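PDB 3LOP: substrate binding periplasmic protein from Ralstonia solanacearum, which probably captures leucine or a related aliphatic amino acid in the periplasm between its two lobes, as substrate-binding proteins of transport systems do. Local coordinates for residues Q224-L236 with D243-P255. Numbering follows the deposited sequence.
With LEU (leucine), chain B.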
loop_
_atom_site.group_PDB
_atom_site.type_symbol
_atom_site.label_atom_id
_atom_site.label_comp_id
_atom_site.label_asym_id
_atom_site.label_seq_id
_atom_site.Cartn_x
_atom_site.Cartn_y
_atom_site.Cartn_z
ATOM N N GLN A 224 -15.921 -17.124 0.847
ATOM C CA GLN A 224 -14.690 -16.829 1.575
ATOM C C GLN A 224 -14.226 -15.502 0.985
ATOM O O GLN A 224 -14.256 -15.318 -0.229
ATOM C CB GLN A 224 -13.647 -17.914 1.296
ATOM C CG GLN A 224 -12.219 -17.548 1.692
ATOM C CD GLN A 224 -12.053 -17.391 3.186
ATOM O OE1 GLN A 224 -12.423 -18.280 3.954
ATOM N NE2 GLN A 224 -11.490 -16.260 3.612
ATOM N N LEU A 225 -13.802 -14.576 1.837
ATOM C CA LEU A 225 -13.359 -13.277 1.357
ATOM C C LEU A 225 -11.852 -13.111 1.455
ATOM O O LEU A 225 -11.219 -13.583 2.400
ATOM C CB LEU A 225 -14.059 -12.168 2.148
ATOM C CG LEU A 225 -15.590 -12.196 2.080
ATOM C CD1 LEU A 225 -16.173 -11.257 3.125
ATOM C CD2 LEU A 225 -16.054 -11.817 0.678
ATOM N N LEU A 226 -11.281 -12.443 0.458
ATOM C CA LEU A 226 -9.851 -12.176 0.423
ATOM C C LEU A 226 -9.636 -10.933 -0.429
ATOM O O LEU A 226 -10.506 -10.563 -1.213
ATOM C CB LEU A 226 -9.078 -13.366 -0.163
ATOM C CG LEU A 226 -9.395 -13.848 -1.581
ATOM C CD1 LEU A 226 -8.222 -14.668 -2.098
ATOM C CD2 LEU A 226 -10.676 -14.669 -1.589
ATOM N N GLY A 227 -8.487 -10.285 -0.277
ATOM C CA GLY A 227 -8.242 -9.083 -1.051
ATOM C C GLY A 227 -6.813 -8.589 -1.017
ATOM O O GLY A 227 -5.972 -9.119 -0.291
ATOM N N LEU A 228 -6.550 -7.560 -1.817
ATOM C CA LEU A 228 -5.224 -6.959 -1.927
ATOM C C LEU A 228 -4.802 -6.168 -0.690
ATOM O O LEU A 228 -5.635 -5.779 0.129
ATOM C CB LEU A 228 -5.177 -6.035 -3.145
ATOM C CG LEU A 228 -5.321 -6.700 -4.516
ATOM C CD1 LEU A 228 -5.418 -5.629 -5.598
ATOM C CD2 LEU A 228 -4.139 -7.619 -4.768
ATOM N N SER A 229 -3.498 -5.919 -0.582
ATOM C CA SER A 229 -2.932 -5.174 0.542
ATOM C C SER A 229 -3.358 -3.708 0.545
ATOM O O SER A 229 -2.951 -2.929 1.409
ATOM C CB SER A 229 -1.405 -5.274 0.529
ATOM O OG SER A 229 -0.868 -4.700 -0.647
ATOM N N SER A 230 -4.168 -3.334 -0.439
ATOM C CA SER A 230 -4.693 -1.980 -0.520
ATOM C C SER A 230 -5.805 -1.873 0.525
ATOM O O SER A 230 -6.308 -0.787 0.811
ATOM C CB SER A 230 -5.259 -1.722 -1.918
ATOM O OG SER A 230 -6.144 -2.761 -2.309
ATOM N N ILE A 231 -6.178 -3.020 1.085
ATOM C CA ILE A 231 -7.225 -3.096 2.099
ATOM C C ILE A 231 -6.635 -3.464 3.462
ATOM O O ILE A 231 -6.309 -4.621 3.716
ATOM C CB ILE A 231 -8.268 -4.158 1.714
ATOM C CG1 ILE A 231 -8.859 -3.819 0.343
ATOM C CG2 ILE A 231 -9.359 -4.228 2.778
ATOM C CD1 ILE A 231 -9.625 -4.959 -0.299
ATOM N N ASP A 232 -6.497 -2.472 4.334
ATOM C CA ASP A 232 -5.954 -2.692 5.671
ATOM C C ASP A 232 -6.973 -3.523 6.458
ATOM O O ASP A 232 -8.098 -3.077 6.685
ATOM C CB ASP A 232 -5.735 -1.339 6.351
ATOM C CG ASP A 232 -4.973 -1.452 7.653
ATOM O OD1 ASP A 232 -5.309 -2.341 8.463
ATOM O OD2 ASP A 232 -4.047 -0.641 7.868
ATOM N N PRO A 233 -6.597 -4.741 6.884
ATOM C CA PRO A 233 -7.542 -5.575 7.637
ATOM C C PRO A 233 -8.021 -4.950 8.943
ATOM O O PRO A 233 -9.103 -5.275 9.436
ATOM C CB PRO A 233 -6.765 -6.873 7.851
ATOM C CG PRO A 233 -5.346 -6.406 7.906
ATOM C CD PRO A 233 -5.282 -5.399 6.782
ATOM N N GLY A 234 -7.211 -4.058 9.501
ATOM C CA GLY A 234 -7.584 -3.397 10.738
ATOM C C GLY A 234 -8.746 -2.464 10.477
ATOM O O GLY A 234 -9.725 -2.445 11.221
ATOM N N ILE A 235 -8.635 -1.688 9.405
ATOM C CA ILE A 235 -9.681 -0.751 9.022
ATOM C C ILE A 235 -10.918 -1.520 8.571
ATOM O O ILE A 235 -12.049 -1.154 8.896
ATOM C CB ILE A 235 -9.224 0.144 7.855
ATOM C CG1 ILE A 235 -7.944 0.889 8.238
ATOM C CG2 ILE A 235 -10.330 1.119 7.485
ATOM C CD1 ILE A 235 -7.368 1.730 7.116
ATOM N N LEU A 236 -10.696 -2.595 7.825
ATOM C CA LEU A 236 -11.789 -3.411 7.315
ATOM C C LEU A 236 -12.704 -3.933 8.419
ATOM O O LEU A 236 -13.923 -3.782 8.344
ATOM C CB LEU A 236 -11.231 -4.586 6.504
ATOM C CG LEU A 236 -12.240 -5.526 5.836
ATOM C CD1 LEU A 236 -13.086 -4.754 4.839
ATOM C CD2 LEU A 236 -11.503 -6.653 5.128
ATOM N N ASP A 243 -18.066 -9.390 12.684
ATOM C CA ASP A 243 -18.971 -10.470 12.299
ATOM C C ASP A 243 -18.875 -10.785 10.809
ATOM O O ASP A 243 -19.006 -11.940 10.400
ATOM C CB ASP A 243 -20.427 -10.124 12.635
ATOM C CG ASP A 243 -20.720 -10.187 14.123
ATOM O OD1 ASP A 243 -19.908 -10.759 14.878
ATOM O OD2 ASP A 243 -21.784 -9.677 14.534
ATOM N N ALA A 244 -18.649 -9.759 9.996
ATOM C CA ALA A 244 -18.554 -9.950 8.555
ATOM C C ALA A 244 -17.121 -10.185 8.100
ATOM O O ALA A 244 -16.892 -10.816 7.069
ATOM C CB ALA A 244 -19.132 -8.731 7.827
ATOM N N VAL A 245 -16.166 -9.705 8.888
ATOM C CA VAL A 245 -14.756 -9.804 8.530
ATOM C C VAL A 245 -13.942 -10.986 9.058
ATOM O O VAL A 245 -12.957 -11.369 8.432
ATOM C CB VAL A 245 -14.028 -8.481 8.897
ATOM C CG1 VAL A 245 -12.556 -8.559 8.541
ATOM C CG2 VAL A 245 -14.679 -7.321 8.149
ATOM N N ARG A 246 -14.322 -11.575 10.190
ATOM C CA ARG A 246 -13.535 -12.701 10.688
ATOM C C ARG A 246 -13.404 -13.771 9.599
ATOM O O ARG A 246 -14.381 -14.113 8.926
ATOM C CB ARG A 246 -14.146 -13.292 11.975
ATOM C CG ARG A 246 -15.592 -13.763 11.892
ATOM C CD ARG A 246 -15.990 -14.510 13.173
ATOM N NE ARG A 246 -15.844 -13.695 14.381
ATOM C CZ ARG A 246 -16.825 -12.988 14.936
ATOM N NH1 ARG A 246 -18.038 -12.993 14.400
ATOM N NH2 ARG A 246 -16.593 -12.264 16.026
ATOM N N GLY A 247 -12.181 -14.260 9.405
ATOM C CA GLY A 247 -11.930 -15.273 8.395
ATOM C C GLY A 247 -11.330 -14.721 7.111
ATOM O O GLY A 247 -10.828 -15.479 6.280
ATOM N N TYR A 248 -11.398 -13.403 6.948
ATOM C CA TYR A 248 -10.855 -12.724 5.774
ATOM C C TYR A 248 -9.394 -13.108 5.548
ATOM O O TYR A 248 -8.587 -13.078 6.478
ATOM C CB TYR A 248 -10.972 -11.205 5.966
ATOM C CG TYR A 248 -10.345 -10.366 4.871
ATOM C CD1 TYR A 248 -10.982 -10.190 3.643
ATOM C CD2 TYR A 248 -9.118 -9.737 5.075
ATOM C CE1 TYR A 248 -10.410 -9.401 2.642
ATOM C CE2 TYR A 248 -8.539 -8.949 4.084
ATOM C CZ TYR A 248 -9.191 -8.783 2.874
ATOM O OH TYR A 248 -8.626 -7.985 1.900
ATOM N N SER A 249 -9.067 -13.468 4.307
ATOM C CA SER A 249 -7.711 -13.863 3.935
ATOM C C SER A 249 -6.961 -12.726 3.252
ATOM O O SER A 249 -7.544 -11.934 2.513
ATOM C CB SER A 249 -7.743 -15.072 2.997
ATOM O OG SER A 249 -8.148 -16.244 3.681
ATOM N N LEU A 250 -5.656 -12.660 3.492
ATOM C CA LEU A 250 -4.848 -11.602 2.906
ATOM C C LEU A 250 -3.410 -12.042 2.707
ATOM O O LEU A 250 -3.012 -13.134 3.116
ATOM C CB LEU A 250 -4.859 -10.367 3.809
ATOM C CG LEU A 250 -4.283 -10.594 5.212
ATOM C CD1 LEU A 250 -3.427 -9.404 5.621
ATOM C CD2 LEU A 250 -5.412 -10.826 6.201
ATOM N N ALA A 251 -2.636 -11.180 2.059
ATOM C CA ALA A 251 -1.227 -11.450 1.838
ATOM C C ALA A 251 -0.457 -10.367 2.581
ATOM O O ALA A 251 -0.676 -9.177 2.361
ATOM C CB ALA A 251 -0.901 -11.409 0.348
ATOM N N LEU A 252 0.425 -10.786 3.479
ATOM C CA LEU A 252 1.235 -9.858 4.257
ATOM C C LEU A 252 2.450 -9.445 3.430
ATOM O O LEU A 252 3.217 -10.303 2.992
ATOM C CB LEU A 252 1.708 -10.539 5.543
ATOM C CG LEU A 252 0.633 -11.041 6.511
ATOM C CD1 LEU A 252 1.239 -12.022 7.512
ATOM C CD2 LEU A 252 0.014 -9.860 7.218
ATOM N N VAL A 253 2.618 -8.142 3.213
ATOM C CA VAL A 253 3.758 -7.632 2.451
ATOM C C VAL A 253 4.536 -6.611 3.283
ATOM O O VAL A 253 5.498 -5.999 2.815
ATOM C CB VAL A 253 3.309 -6.988 1.117
ATOM C CG1 VAL A 253 2.634 -8.036 0.247
ATOM C CG2 VAL A 253 2.372 -5.820 1.374
HETATM N N MSE A 254 4.100 -6.446 4.527
HETATM C CA MSE A 254 4.718 -5.531 5.480
HETATM C C MSE A 254 4.759 -6.205 6.847
HETATM O O MSE A 254 4.045 -7.182 7.082
HETATM C CB MSE A 254 3.883 -4.255 5.611
HETATM C CG MSE A 254 4.062 -3.227 4.510
HETATM SE SE MSE A 254 5.758 -2.326 4.650
HETATM C CE MSE A 254 6.288 -2.418 2.798
ATOM N N PRO A 255 5.607 -5.706 7.760
ATOM C CA PRO A 255 5.670 -6.304 9.097
ATOM C C PRO A 255 4.252 -6.237 9.677
ATOM O O PRO A 255 3.560 -5.227 9.530
ATOM C CB PRO A 255 6.646 -5.389 9.828
ATOM C CG PRO A 255 7.606 -5.007 8.740
ATOM C CD PRO A 255 6.683 -4.716 7.573
HETATM N N LEU B . -2.863 2.740 -3.643
HETATM C CA LEU B . -4.296 2.402 -3.414
HETATM C C LEU B . -4.525 2.068 -1.953
HETATM O O LEU B . -5.690 2.158 -1.521
HETATM C CB LEU B . -4.674 1.209 -4.275
HETATM C CG LEU B . -4.158 1.511 -5.677
HETATM C CD1 LEU B . -3.619 0.301 -6.300
HETATM C CD2 LEU B . -5.234 2.101 -6.497
HETATM O OXT LEU B . -3.536 1.719 -1.268
HETATM O O HOH W 1 -13.753 -17.345 6.159
HETATM O O HOH W 2 -3.530 -8.820 0.726
HETATM O O HOH W 3 -6.171 -6.988 2.642
#
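The Tyr248 ring carries CD2 of Leu236 squarely over the centre of one face, a CH-pi contact 3.6 Å from the centroid. Leu225 CB and a water lie at the ring's edge, in plane, while the backbone from Leu225 O to Gly227 N passes obliquely. With CG anti to the backbone N (chi1 175°), the ring reaches under helix 233-240, where Val245 CG2 also packs against Leu236 CG at 3.8 Å. The buried hydroxyl donates to that edge water, which in turn donates to Leu228 O and Ile231 O and so ties the phenol to the turn 228-231. In this periplasmic-binding-protein fold, strand 249-252 runs roughly parallel (26°) beside 224-227, the edge strand of a parallel sheet, after a strand-helix-strand connection. A single bridge joins them: Ser249 N gives a nearly straight bond to Leu225 O (2.9 Å, 174°), and Gly227 N a weak one to Ser249 O. Leu225 O also accepts from Gln224 NE2, whose other bond, to Gly247 O at 2.9 Å, lies in the amide plane but arrives above the carbonyl plane. Beyond the bridge, a second water connects Gly227 O to Ala251 N, and Ser230 CB packs against the bound leucine's CB.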